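Local coordinates for methyltransferase small domain-containing protein (Thermoplasma acidophilum, PDB 1NE2) that is of unknown function but is probably a methyltransferase that uses S-adenosylmethionine, at residues 9-14 against 33-38; 39-44 against 67-72; 53-58 against 113-118; 75-80 against 95-100; 143-148 against 190-195. One frame throughout, in Å; residues are numbered along the deposited sequence.

Interaction 1: residues 9-14 against 33-38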
# COMPACT_ATOMS: atom_id res chain seq x y z
N ASP B 9 -11.34 11.04 -19.81
CA ASP B 9 -10.99 9.64 -20.06
C ASP B 9 -11.13 8.81 -18.78
O ASP B 9 -11.54 7.65 -18.83
CB ASP B 9 -9.56 9.53 -20.60
CG ASP B 9 -9.40 10.20 -21.96
OD1 ASP B 9 -10.40 10.31 -22.70
OD2 ASP B 9 -8.26 10.60 -22.30
N LEU B 10 -10.77 9.40 -17.64
CA LEU B 10 -10.89 8.71 -16.37
C LEU B 10 -12.37 8.61 -16.00
O LEU B 10 -12.85 7.56 -15.59
CB LEU B 10 -10.16 9.48 -15.26
CG LEU B 10 -10.32 8.93 -13.83
CD1 LEU B 10 -9.74 7.52 -13.73
CD2 LEU B 10 -9.62 9.86 -12.85
N GLU B 11 -13.08 9.72 -16.17
CA GLU B 11 -14.50 9.77 -15.85
C GLU B 11 -15.29 8.65 -16.52
O GLU B 11 -16.12 8.01 -15.87
CB GLU B 11 -15.09 11.13 -16.24
CG GLU B 11 -16.44 11.39 -15.59
CD GLU B 11 -17.09 12.69 -16.05
OE1 GLU B 11 -16.37 13.69 -16.24
OE2 GLU B 11 -18.33 12.70 -16.20
N ILE B 12 -15.04 8.39 -17.80
CA ILE B 12 -15.79 7.34 -18.48
C ILE B 12 -15.46 5.96 -17.94
O ILE B 12 -16.29 5.05 -17.99
CB ILE B 12 -15.58 7.37 -20.02
CG1 ILE B 12 -14.10 7.30 -20.36
CG2 ILE B 12 -16.21 8.63 -20.59
CD1 ILE B 12 -13.84 7.28 -21.85
N ARG B 13 -14.26 5.78 -17.40
CA ARG B 13 -13.91 4.49 -16.83
C ARG B 13 -14.61 4.35 -15.48
O ARG B 13 -15.04 3.26 -15.10
CB ARG B 13 -12.39 4.35 -16.67
CG ARG B 13 -11.64 4.23 -17.99
CD ARG B 13 -12.03 2.95 -18.74
NE ARG B 13 -11.54 1.74 -18.08
CZ ARG B 13 -10.31 1.24 -18.23
NH1 ARG B 13 -9.44 1.84 -19.04
NH2 ARG B 13 -9.96 0.14 -17.58
N LEU B 14 -14.75 5.45 -14.75
CA LEU B 14 -15.43 5.42 -13.47
C LEU B 14 -16.94 5.19 -13.65
O LEU B 14 -17.58 4.57 -12.80
CB LEU B 14 -15.20 6.72 -12.69
CG LEU B 14 -13.76 7.02 -12.25
CD1 LEU B 14 -13.71 8.34 -11.47
CD2 LEU B 14 -13.27 5.87 -11.37
N ASP B 33 -20.18 11.79 -7.30
CA ASP B 33 -20.46 11.36 -8.67
C ASP B 33 -19.15 11.19 -9.44
O ASP B 33 -18.10 11.66 -9.01
CB ASP B 33 -21.36 12.39 -9.36
CG ASP B 33 -20.68 13.74 -9.51
OD1 ASP B 33 -19.94 13.92 -10.50
OD2 ASP B 33 -20.87 14.61 -8.64
N ALA B 34 -19.22 10.53 -10.59
CA ALA B 34 -18.03 10.26 -11.40
C ALA B 34 -17.26 11.51 -11.84
O ALA B 34 -16.04 11.48 -11.88
CB ALA B 34 -18.39 9.40 -12.61
N SER B 35 -17.98 12.59 -12.16
CA SER B 35 -17.33 13.83 -12.60
C SER B 35 -16.51 14.45 -11.46
O SER B 35 -15.33 14.77 -11.63
CB SER B 35 -18.38 14.83 -13.08
OG SER B 35 -17.77 16.05 -13.49
N THR B 36 -17.15 14.62 -10.32
CA THR B 36 -16.49 15.19 -9.15
C THR B 36 -15.32 14.31 -8.71
O THR B 36 -14.25 14.82 -8.37
CB THR B 36 -17.49 15.36 -7.99
OG1 THR B 36 -18.53 16.26 -8.40
CG2 THR B 36 -16.78 15.95 -6.77
N ALA B 37 -15.53 13.00 -8.72
CA ALA B 37 -14.49 12.06 -8.32
C ALA B 37 -13.29 12.17 -9.25
O ALA B 37 -12.14 12.20 -8.80
CB ALA B 37 -15.03 10.64 -8.33
N ALA B 38 -13.55 12.23 -10.55
CA ALA B 38 -12.48 12.35 -11.54
C ALA B 38 -11.73 13.67 -11.34
O ALA B 38 -10.50 13.69 -11.39
CB ALA B 38 -13.05 12.27 -12.95

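Interaction 2: residues 39-44 against 67-72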
# COMPACT_ATOMS: atom_id res chain seq x y z
N TYR B 39 -12.46 14.77 -11.13
CA TYR B 39 -11.82 16.07 -10.93
C TYR B 39 -10.87 16.03 -9.74
O TYR B 39 -9.71 16.45 -9.83
CB TYR B 39 -12.88 17.15 -10.67
CG TYR B 39 -12.30 18.51 -10.39
CD1 TYR B 39 -11.83 19.31 -11.44
CD2 TYR B 39 -12.19 19.00 -9.09
CE1 TYR B 39 -11.28 20.57 -11.19
CE2 TYR B 39 -11.63 20.26 -8.84
CZ TYR B 39 -11.18 21.04 -9.90
OH TYR B 39 -10.63 22.28 -9.67
N PHE B 40 -11.38 15.54 -8.61
CA PHE B 40 -10.63 15.43 -7.37
C PHE B 40 -9.37 14.59 -7.55
O PHE B 40 -8.27 15.03 -7.18
CB PHE B 40 -11.56 14.83 -6.30
CG PHE B 40 -10.91 14.56 -4.97
CD1 PHE B 40 -10.27 15.57 -4.26
CD2 PHE B 40 -11.02 13.30 -4.39
CE1 PHE B 40 -9.76 15.34 -2.98
CE2 PHE B 40 -10.52 13.05 -3.12
CZ PHE B 40 -9.88 14.07 -2.40
N LEU B 41 -9.52 13.41 -8.14
CA LEU B 41 -8.38 12.51 -8.36
C LEU B 41 -7.33 13.07 -9.31
O LEU B 41 -6.13 12.89 -9.09
CB LEU B 41 -8.86 11.14 -8.85
CG LEU B 41 -9.66 10.31 -7.84
CD1 LEU B 41 -10.14 9.03 -8.53
CD2 LEU B 41 -8.80 9.97 -6.63
N ILE B 42 -7.75 13.75 -10.37
CA ILE B 42 -6.79 14.31 -11.30
C ILE B 42 -5.94 15.39 -10.60
O ILE B 42 -4.75 15.53 -10.89
CB ILE B 42 -7.47 14.89 -12.56
CG1 ILE B 42 -8.10 13.76 -13.37
CG2 ILE B 42 -6.46 15.66 -13.41
CD1 ILE B 42 -7.14 12.63 -13.72
N GLU B 43 -6.54 16.13 -9.68
CA GLU B 43 -5.78 17.14 -8.95
C GLU B 43 -4.65 16.44 -8.18
O GLU B 43 -3.50 16.88 -8.19
CB GLU B 43 -6.66 17.89 -7.95
CG GLU B 43 -7.64 18.86 -8.56
CD GLU B 43 -8.26 19.77 -7.51
OE1 GLU B 43 -8.51 19.30 -6.38
OE2 GLU B 43 -8.49 20.96 -7.82
N ILE B 44 -4.99 15.35 -7.49
CA ILE B 44 -4.00 14.61 -6.72
C ILE B 44 -2.92 14.05 -7.66
O ILE B 44 -1.73 14.04 -7.33
CB ILE B 44 -4.66 13.45 -5.94
CG1 ILE B 44 -5.79 14.00 -5.05
CG2 ILE B 44 -3.61 12.73 -5.08
CD1 ILE B 44 -6.54 12.94 -4.23
N CYS B 67 -10.68 2.81 -7.03
CA CYS B 67 -10.61 2.32 -8.39
C CYS B 67 -9.98 3.39 -9.27
O CYS B 67 -9.16 3.10 -10.15
CB CYS B 67 -12.00 1.99 -8.93
SG CYS B 67 -12.88 0.60 -8.14
N GLY B 68 -10.38 4.64 -9.04
CA GLY B 68 -9.85 5.74 -9.82
C GLY B 68 -8.35 5.90 -9.65
O GLY B 68 -7.62 6.19 -10.61
N SER B 69 -7.88 5.73 -8.41
CA SER B 69 -6.45 5.85 -8.13
C SER B 69 -5.71 4.75 -8.87
O SER B 69 -4.64 4.98 -9.41
CB SER B 69 -6.18 5.73 -6.63
OG SER B 69 -6.77 6.81 -5.93
N TYR B 70 -6.30 3.56 -8.88
CA TYR B 70 -5.71 2.42 -9.57
C TYR B 70 -5.67 2.69 -11.07
O TYR B 70 -4.66 2.43 -11.74
CB TYR B 70 -6.55 1.17 -9.29
CG TYR B 70 -6.02 -0.09 -9.92
CD1 TYR B 70 -4.88 -0.73 -9.43
CD2 TYR B 70 -6.69 -0.67 -11.01
CE1 TYR B 70 -4.41 -1.92 -10.01
CE2 TYR B 70 -6.23 -1.85 -11.58
CZ TYR B 70 -5.10 -2.47 -11.08
OH TYR B 70 -4.67 -3.65 -11.65
N LEU B 71 -6.77 3.22 -11.60
CA LEU B 71 -6.84 3.54 -13.02
C LEU B 71 -5.84 4.62 -13.42
O LEU B 71 -5.41 4.68 -14.57
CB LEU B 71 -8.26 3.97 -13.39
CG LEU B 71 -9.29 2.84 -13.24
CD1 LEU B 71 -10.71 3.41 -13.25
CD2 LEU B 71 -9.10 1.84 -14.37
N LEU B 72 -5.47 5.48 -12.47
CA LEU B 72 -4.51 6.54 -12.75
C LEU B 72 -3.05 6.09 -12.62
O LEU B 72 -2.12 6.90 -12.72
CB LEU B 72 -4.77 7.75 -11.84
CG LEU B 72 -5.97 8.61 -12.27
CD1 LEU B 72 -6.24 9.67 -11.22
CD2 LEU B 72 -5.66 9.27 -13.62

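Interaction 3: residues 53-58 against 113-118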
# COMPACT_ATOMS: atom_id res chain seq x y z
N ARG B 53 2.68 5.78 -6.74
CA ARG B 53 2.62 5.93 -5.29
C ARG B 53 1.81 4.83 -4.63
O ARG B 53 1.01 4.16 -5.28
CB ARG B 53 1.97 7.27 -4.93
CG ARG B 53 2.60 8.48 -5.58
CD ARG B 53 4.05 8.68 -5.16
NE ARG B 53 4.54 9.98 -5.62
CZ ARG B 53 5.81 10.37 -5.57
NH1 ARG B 53 6.75 9.57 -5.08
NH2 ARG B 53 6.15 11.57 -6.04
N SER B 54 2.02 4.65 -3.33
CA SER B 54 1.23 3.69 -2.58
C SER B 54 0.09 4.57 -2.04
O SER B 54 0.34 5.61 -1.43
CB SER B 54 2.05 3.05 -1.46
OG SER B 54 2.64 4.03 -0.62
N VAL B 55 -1.14 4.16 -2.28
CA VAL B 55 -2.31 4.95 -1.88
C VAL B 55 -3.28 4.17 -1.02
O VAL B 55 -3.50 2.99 -1.23
CB VAL B 55 -3.09 5.41 -3.15
CG1 VAL B 55 -4.35 6.17 -2.76
CG2 VAL B 55 -2.19 6.27 -4.02
N ILE B 56 -3.88 4.86 -0.05
CA ILE B 56 -4.89 4.23 0.79
C ILE B 56 -6.12 5.13 0.76
O ILE B 56 -6.04 6.34 1.00
CB ILE B 56 -4.42 3.99 2.25
CG1 ILE B 56 -5.54 3.27 3.02
CG2 ILE B 56 -4.01 5.31 2.93
CD1 ILE B 56 -5.10 2.64 4.34
N ASP B 57 -7.25 4.53 0.44
CA ASP B 57 -8.53 5.23 0.37
C ASP B 57 -9.36 4.81 1.59
O ASP B 57 -9.76 3.65 1.72
CB ASP B 57 -9.26 4.85 -0.92
CG ASP B 57 -10.57 5.58 -1.08
OD1 ASP B 57 -10.67 6.71 -0.58
OD2 ASP B 57 -11.49 5.02 -1.71
N ALA B 58 -9.60 5.76 2.49
CA ALA B 58 -10.35 5.50 3.73
C ALA B 58 -11.85 5.73 3.56
O ALA B 58 -12.27 6.76 3.02
CB ALA B 58 -9.81 6.39 4.84
N THR B 113 0.08 8.34 0.05
CA THR B 113 -1.10 9.18 -0.01
C THR B 113 -2.35 8.61 0.64
O THR B 113 -2.70 7.45 0.43
CB THR B 113 -1.41 9.47 -1.49
OG1 THR B 113 -0.22 9.96 -2.13
CG2 THR B 113 -2.54 10.48 -1.64
N TRP B 114 -3.02 9.45 1.43
CA TRP B 114 -4.27 9.08 2.11
C TRP B 114 -5.41 9.90 1.51
O TRP B 114 -5.33 11.13 1.43
CB TRP B 114 -4.16 9.37 3.62
CG TRP B 114 -5.44 9.24 4.43
CD1 TRP B 114 -6.52 10.08 4.42
CD2 TRP B 114 -5.72 8.24 5.42
NE1 TRP B 114 -7.45 9.67 5.35
CE2 TRP B 114 -6.98 8.55 5.98
CE3 TRP B 114 -5.02 7.12 5.89
CZ2 TRP B 114 -7.56 7.77 7.00
CZ3 TRP B 114 -5.60 6.35 6.91
CH2 TRP B 114 -6.85 6.69 7.44
N ILE B 115 -6.47 9.21 1.10
CA ILE B 115 -7.64 9.87 0.52
C ILE B 115 -8.88 9.51 1.32
O ILE B 115 -9.07 8.35 1.71
CB ILE B 115 -7.90 9.43 -0.93
CG1 ILE B 115 -6.68 9.76 -1.80
CG2 ILE B 115 -9.14 10.15 -1.46
CD1 ILE B 115 -6.75 9.12 -3.20
N MSE B 116 -9.73 10.49 1.57
CA MSE B 116 -10.97 10.26 2.30
C MSE B 116 -12.08 11.18 1.81
O MSE B 116 -11.82 12.23 1.22
CB MSE B 116 -10.74 10.47 3.80
CG MSE B 116 -10.40 11.90 4.19
SE MSE B 116 -9.92 12.04 6.05
CE MSE B 116 -11.66 11.90 6.87
N ASN B 117 -13.32 10.78 2.05
CA ASN B 117 -14.49 11.55 1.65
C ASN B 117 -15.45 11.59 2.84
O ASN B 117 -16.44 10.85 2.88
CB ASN B 117 -15.15 10.88 0.43
CG ASN B 117 -16.44 11.57 0.02
OD1 ASN B 117 -16.50 12.79 -0.11
ND2 ASN B 117 -17.48 10.78 -0.20
N PRO B 118 -15.14 12.45 3.83
CA PRO B 118 -15.85 12.71 5.09
C PRO B 118 -17.32 13.12 4.97
O PRO B 118 -17.65 14.13 4.35
CB PRO B 118 -15.02 13.83 5.73
CG PRO B 118 -13.67 13.61 5.18
CD PRO B 118 -13.95 13.30 3.74
O HOH W 1 -13.94 8.53 3.72

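Interaction 4: residues 75-80 against 95-100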
# COMPACT_ATOMS: atom_id res chain seq x y z
N GLU B 75 0.95 2.85 -7.78
CA GLU B 75 1.77 1.65 -7.69
C GLU B 75 1.03 0.58 -6.89
O GLU B 75 1.09 -0.61 -7.22
CB GLU B 75 3.10 1.99 -7.04
CG GLU B 75 4.07 0.83 -6.98
CD GLU B 75 5.45 1.30 -6.61
OE1 GLU B 75 6.13 1.88 -7.48
OE2 GLU B 75 5.85 1.13 -5.44
N SER B 76 0.35 1.00 -5.84
CA SER B 76 -0.44 0.08 -5.03
C SER B 76 -1.59 0.86 -4.44
O SER B 76 -1.45 2.04 -4.11
CB SER B 76 0.43 -0.53 -3.91
OG SER B 76 1.09 0.46 -3.17
N VAL B 77 -2.75 0.22 -4.33
CA VAL B 77 -3.92 0.88 -3.78
C VAL B 77 -4.56 -0.02 -2.73
O VAL B 77 -4.82 -1.20 -2.98
CB VAL B 77 -4.98 1.22 -4.85
CG1 VAL B 77 -6.13 1.99 -4.21
CG2 VAL B 77 -4.35 2.04 -5.98
N THR B 78 -4.80 0.54 -1.56
CA THR B 78 -5.44 -0.20 -0.48
C THR B 78 -6.66 0.64 -0.13
O THR B 78 -6.62 1.87 -0.20
CB THR B 78 -4.46 -0.34 0.71
OG1 THR B 78 -3.41 -1.25 0.33
CG2 THR B 78 -5.18 -0.87 1.94
N ALA B 79 -7.76 -0.01 0.21
CA ALA B 79 -8.98 0.74 0.53
C ALA B 79 -9.78 -0.03 1.56
O ALA B 79 -9.85 -1.25 1.50
CB ALA B 79 -9.80 0.95 -0.74
N PHE B 80 -10.41 0.68 2.49
CA PHE B 80 -11.18 0.02 3.53
C PHE B 80 -12.49 0.73 3.84
O PHE B 80 -12.66 1.92 3.58
CB PHE B 80 -10.34 -0.08 4.80
CG PHE B 80 -10.07 1.25 5.46
CD1 PHE B 80 -10.93 1.74 6.43
CD2 PHE B 80 -8.93 1.98 5.13
CE1 PHE B 80 -10.67 2.96 7.07
CE2 PHE B 80 -8.66 3.20 5.76
CZ PHE B 80 -9.53 3.69 6.73
N GLY B 95 -10.88 -5.30 -9.10
CA GLY B 95 -10.13 -6.33 -8.39
C GLY B 95 -8.66 -6.07 -8.13
O GLY B 95 -8.07 -6.70 -7.26
N GLY B 96 -8.06 -5.15 -8.89
CA GLY B 96 -6.65 -4.85 -8.71
C GLY B 96 -6.35 -4.11 -7.42
O GLY B 96 -5.19 -3.98 -7.02
N VAL B 97 -7.40 -3.61 -6.78
CA VAL B 97 -7.25 -2.87 -5.53
C VAL B 97 -7.34 -3.79 -4.31
O VAL B 97 -8.12 -4.74 -4.29
CB VAL B 97 -8.34 -1.79 -5.40
CG1 VAL B 97 -8.35 -1.23 -3.99
CG2 VAL B 97 -8.09 -0.68 -6.42
N ASN B 98 -6.53 -3.48 -3.30
CA ASN B 98 -6.52 -4.24 -2.06
C ASN B 98 -7.64 -3.73 -1.15
O ASN B 98 -7.42 -2.84 -0.32
CB ASN B 98 -5.14 -4.09 -1.39
CG ASN B 98 -5.08 -4.74 -0.02
OD1 ASN B 98 -5.71 -5.78 0.22
ND2 ASN B 98 -4.30 -4.14 0.88
N PHE B 99 -8.84 -4.27 -1.33
CA PHE B 99 -10.00 -3.89 -0.52
C PHE B 99 -10.10 -4.73 0.74
O PHE B 99 -9.79 -5.92 0.74
CB PHE B 99 -11.30 -4.06 -1.32
CG PHE B 99 -11.53 -2.98 -2.34
CD1 PHE B 99 -11.86 -1.69 -1.95
CD2 PHE B 99 -11.45 -3.27 -3.70
CE1 PHE B 99 -12.10 -0.70 -2.89
CE2 PHE B 99 -11.69 -2.29 -4.65
CZ PHE B 99 -12.02 -1.00 -4.25
N MSE B 100 -10.54 -4.11 1.83
CA MSE B 100 -10.68 -4.81 3.10
C MSE B 100 -11.75 -4.18 3.97
O MSE B 100 -12.02 -2.98 3.87
CB MSE B 100 -9.35 -4.78 3.85
CG MSE B 100 -8.81 -3.37 4.04
SE MSE B 100 -7.10 -3.32 4.90
CE MSE B 100 -6.02 -3.91 3.42
O HOH W 2 -3.16 -2.17 -6.09

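Interaction 5: residues 143-148 against 190-195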
# COMPACT_ATOMS: atom_id res chain seq x y z
N TYR B 143 -5.52 13.94 1.61
CA TYR B 143 -6.56 14.63 0.85
C TYR B 143 -7.95 14.27 1.36
O TYR B 143 -8.20 13.13 1.75
CB TYR B 143 -6.48 14.23 -0.63
CG TYR B 143 -5.23 14.70 -1.33
CD1 TYR B 143 -5.18 15.94 -1.96
CD2 TYR B 143 -4.09 13.89 -1.36
CE1 TYR B 143 -4.03 16.37 -2.63
CE2 TYR B 143 -2.93 14.31 -2.03
CZ TYR B 143 -2.91 15.55 -2.66
OH TYR B 143 -1.79 15.95 -3.36
N SER B 144 -8.85 15.25 1.34
CA SER B 144 -10.22 15.04 1.81
C SER B 144 -11.18 15.86 0.98
O SER B 144 -10.88 17.00 0.60
CB SER B 144 -10.36 15.45 3.28
OG SER B 144 -11.71 15.33 3.72
N ILE B 145 -12.34 15.29 0.69
CA ILE B 145 -13.37 16.01 -0.04
C ILE B 145 -14.65 15.73 0.73
O ILE B 145 -14.96 14.58 1.03
CB ILE B 145 -13.50 15.55 -1.53
CG1 ILE B 145 -14.57 16.39 -2.23
CG2 ILE B 145 -13.86 14.06 -1.61
CD1 ILE B 145 -14.56 16.30 -3.74
N GLY B 146 -15.36 16.79 1.09
CA GLY B 146 -16.58 16.62 1.84
C GLY B 146 -17.35 17.91 2.06
O GLY B 146 -17.07 18.93 1.45
N ASN B 147 -18.34 17.83 2.95
CA ASN B 147 -19.19 18.96 3.30
C ASN B 147 -18.37 20.16 3.75
O ASN B 147 -17.44 20.03 4.56
CB ASN B 147 -20.15 18.52 4.41
CG ASN B 147 -21.17 19.58 4.77
OD1 ASN B 147 -22.00 19.37 5.65
ND2 ASN B 147 -21.12 20.72 4.09
N ALA B 148 -18.71 21.34 3.23
CA ALA B 148 -18.00 22.56 3.57
C ALA B 148 -18.30 23.04 4.99
O ALA B 148 -17.65 23.96 5.48
CB ALA B 148 -18.34 23.65 2.57
N ALA B 190 -18.99 22.24 -1.09
CA ALA B 190 -18.17 21.15 -0.59
C ALA B 190 -16.76 21.74 -0.54
O ALA B 190 -16.52 22.82 -1.07
CB ALA B 190 -18.21 19.95 -1.54
N VAL B 191 -15.84 21.04 0.10
CA VAL B 191 -14.48 21.53 0.20
C VAL B 191 -13.46 20.42 -0.03
O VAL B 191 -13.63 19.30 0.45
CB VAL B 191 -14.22 22.20 1.57
CG1 VAL B 191 -14.34 21.17 2.69
CG2 VAL B 191 -12.83 22.84 1.58
N ILE B 192 -12.42 20.76 -0.77
CA ILE B 192 -11.32 19.84 -1.06
C ILE B 192 -10.09 20.32 -0.31
O ILE B 192 -9.70 21.49 -0.44
CB ILE B 192 -10.98 19.82 -2.57
CG1 ILE B 192 -12.10 19.12 -3.35
CG2 ILE B 192 -9.64 19.10 -2.79
CD1 ILE B 192 -11.90 19.16 -4.86
N PHE B 193 -9.51 19.43 0.48
CA PHE B 193 -8.30 19.73 1.25
C PHE B 193 -7.14 18.88 0.74
O PHE B 193 -7.33 17.71 0.43
CB PHE B 193 -8.51 19.42 2.73
CG PHE B 193 -9.15 20.53 3.50
CD1 PHE B 193 -8.46 21.71 3.74
CD2 PHE B 193 -10.45 20.41 3.97
CE1 PHE B 193 -9.06 22.76 4.45
CE2 PHE B 193 -11.06 21.45 4.68
CZ PHE B 193 -10.36 22.63 4.91
N GLY B 194 -5.97 19.49 0.65
CA GLY B 194 -4.75 18.81 0.26
C GLY B 194 -3.76 19.24 1.32
O GLY B 194 -3.56 20.45 1.51
N VAL B 195 -3.17 18.29 2.03
CA VAL B 195 -2.24 18.61 3.12
C VAL B 195 -0.95 17.79 3.09
O VAL B 195 -0.96 16.60 2.78
CB VAL B 195 -2.92 18.34 4.50
CG1 VAL B 195 -2.11 19.00 5.61
CG2 VAL B 195 -4.36 18.84 4.50
O HOH W 3 -12.98 17.81 3.08

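Interaction 1: residues 9-14 against 33-38
L14, L10 and the inner part of E11 press against the alanine-lined side of the helix that begins at A34, and this is where the two helices pack closely. From L14, CD1 reaches A37 CB at 4.1 Å and also lies near the carbonyl oxygen of A34, while L14 CB meets A34 CB. L10 brings CD2 to 4.0 Å from A38 CA, and E11 CB rests 4.0 Å from A38 CB. With the small A34, A37 and A38 on this side, the axes of the short segments pass 8.8 Å apart, at 132° between their directions. The partly exposed side holds the E11 carboxylate, S35 and K7. E11 CG stands anti to the backbone N (chi1 -164°), and the extended chain runs alongside the first turn of the other helix, bringing E11 CD to 3.6 Å from S35 CA. The carboxylate is held by a salt bridge to K7, which also bonds S35 OG, joining the two helices through one lysine. Replacing E11 with an alanine would probably leave K7 without its charge partner and uncover A34 and S35. Helix 64-71 lies against the same pair of helices, L71 touching L10 while I64 and L65 touch A37.

Interaction 2: residues 39-44 against 67-72
Two helices, 34-46 and 64-71, lie next to each other in the segments 39-44 and 67-72, with L41 CA and S69 CA 6.9 Å apart as the nearest approach of the backbones and I42 and L72 paired farther along at 8.2 Å between their CA atoms. Both belong to the layer of helices on one side of the central sheet in a Rossmann-like fold of the kind found in S-adenosylmethionine-dependent methyltransferases. Helix 64-71 follows strand 54-58 in the chain, and the turn before it carries a glycine-rich sequence that fits the Rossmann type.

L41 and L72 carry the contact, L41 touching G68, S69 and L72. The first torsion of L41 (chi1 -68°) aims CG at the other helix, and with chi2 at 176° CD1 meets the bare backbone of G68, 3.5 Å from G68 CA, while CD2 turns to S69 OG. A side chain on G68 would point into L41 CD1, and the absence of one lets the leucine lie directly on the helix backbone. The S69 hydroxyl is meanwhile bonded to the carbonyl of L65, one turn earlier in its own helix. L72, just past the end of helix 64-71, reaches back over the other helix, its CD1 3.8 Å from L41 CB. Below this layer, I115 of the sheet touches both L41 and S69, and from the other side L10 of helix 6-14 covers I42 and L72. The I42 and L72 side chains cross at about a right angle, with I42 CD1 placed 3.7 Å from L72 CD2.

Interaction 3: residues 53-58 against 113-118
A58 and I56 meet the indole of W114 on one face of the sheet. The A58 methyl stands over the rim of the ring, its CB 3.4 Å from W114 CZ2, while I56 CG2 approaches W114 CE3 at 3.6 Å. The indole gets there because its CG is anti to the backbone N (chi1 171°), which lays W114 beside I56 with both side chains pointing the same way. On the face of V55, D57, T113 and I115, V55 CG1 packs on I115 CD1 at 3.8 Å, and V55 lies alongside T113.

Between these faces the strands run parallel in register, V55 opposite T113 and D57 opposite I115. Four backbone hydrogen bonds join them, from T113 N to S54 O, I56 N to T113 O, I115 N to I56 O and A58 N to I115 O; the last is 2.8 Å. Beyond it a water accepts from N117 N at 2.9 Å; its link to A58 O is doubtfully short. At this carboxyl end D57 turns its OD2 to the hydroxyl of T60, whereas at the opposite end S54 OG is bonded to K110 O of the second subunit.

The pair forms the middle of the sheet: strand 76-81 flanks 54-58, strand 142-147 flanks 111-116, and helix 126-138 covers W114, A58 and M116 through K134, A135 and F131.

Interaction 4: residues 75-80 against 95-100
A79 meets the ring of F99 obliquely, its CB 3.6 Å from F99 CD1, while one face of that phenyl ring is covered by V97 CG1, 3.5 Å above the plane and over its centre. V97 also reaches across the strands, CG1 to V77 CG1. Helices 64-71 and 84-93 enclose the F99 ring further, through A66, I87, A90 and K91. A second flat group, the amide of N98, lies on the opposite face of the sheet. It sends ND2 to T78 OG1 at 3.1 Å, with the hydroxyl close to the amide plane and an N-H...O angle of 160°. With CG anti to the backbone N (chi1 175°), N98 lies alongside T78 and points the same way.

Strand 76-81, helix 84-93 and strand 98-101 make a beta-alpha-beta unit, and the contact joins its two parallel strands at the edge of this chain's sheet. N98 N donates to V77 O, A79 N to N98 O, and M100 N to A79 O, the last at 3.0 Å and more bent, 140° at the hydrogen. Before the pairing begins, a water bridges V77 N and G96 O.

Selenomethionine M100 packs its CG on F80 CB at 3.7 Å and folds back at chi3, carrying CE to T78 CG2 at 3.5 Å, a tight approach for two methyls. N98 ND2 also bonds E75 O of the second subunit, and E75 on this chain returns the bond to N98 of that subunit.

Interaction 5: residues 143-148 against 190-195
An antiparallel pair of strands, 142-147 and 187-197, forms the point at which the sheet changes direction, the strands from 98-101 to 142-147 all being parallel; such a reversed strand next to the parallel set is a hallmark of the class I methyltransferase fold. S144 with F193 and G146 with V191 are the hydrogen-bonded pairs, each closed by two backbone bonds. F193 N to S144 O is the straighter of its two, 2.8 Å at 171°, and V191 N to G146 O matches it in length.

Y143, I145 and I192 share the face toward helix 34-46. I145 and I192 lie side by side, with I145 CD1 3.8 Å from I192 CG1. The Y143 ring meets the backbone of G194 obliquely, Y143 CD1 3.7 Å from G194 CA, because CG is anti to the carbonyl carbon (chi1 -66°). Its hydroxyl is bonded to D47, while F40 and I44 pack against the side chain. A leucine in place of Y143 would probably leave D47 without this hydroxyl partner and G194 less well covered.

On the other face F193 turns toward helix 151-161, where its ring meets F158 edge to face. At the far end A148 packs on V191, its CA 4.0 Å from V191 CG1. A water lies in plane at the edge of the F193 ring; it is bonded to S144 OG at 2.9 Å and donates to V191 O at 3.1 Å.

In the fold
From the N terminus, interaction 1 closes first, bringing helix 6-14 onto the start of helix 34-46. The same helix continues into interaction 2, which touches interaction 1 through L10 and L14 and fixes helix 64-71 beside it. Interaction 3 crosses interaction 2 along the chain, since strand 54-58 lies between the two helices of interaction 2 and its partner 111-116 comes after both. Within that long loop sits interaction 4, a short closure at the edge of this chain's sheet; both contacts reach the second subunit. Interaction 5 follows in series, adding the antiparallel strand. Strands of interactions 3, 4 and 5 share one sheet, although the centres of 4 and 5 are about 22 Å apart.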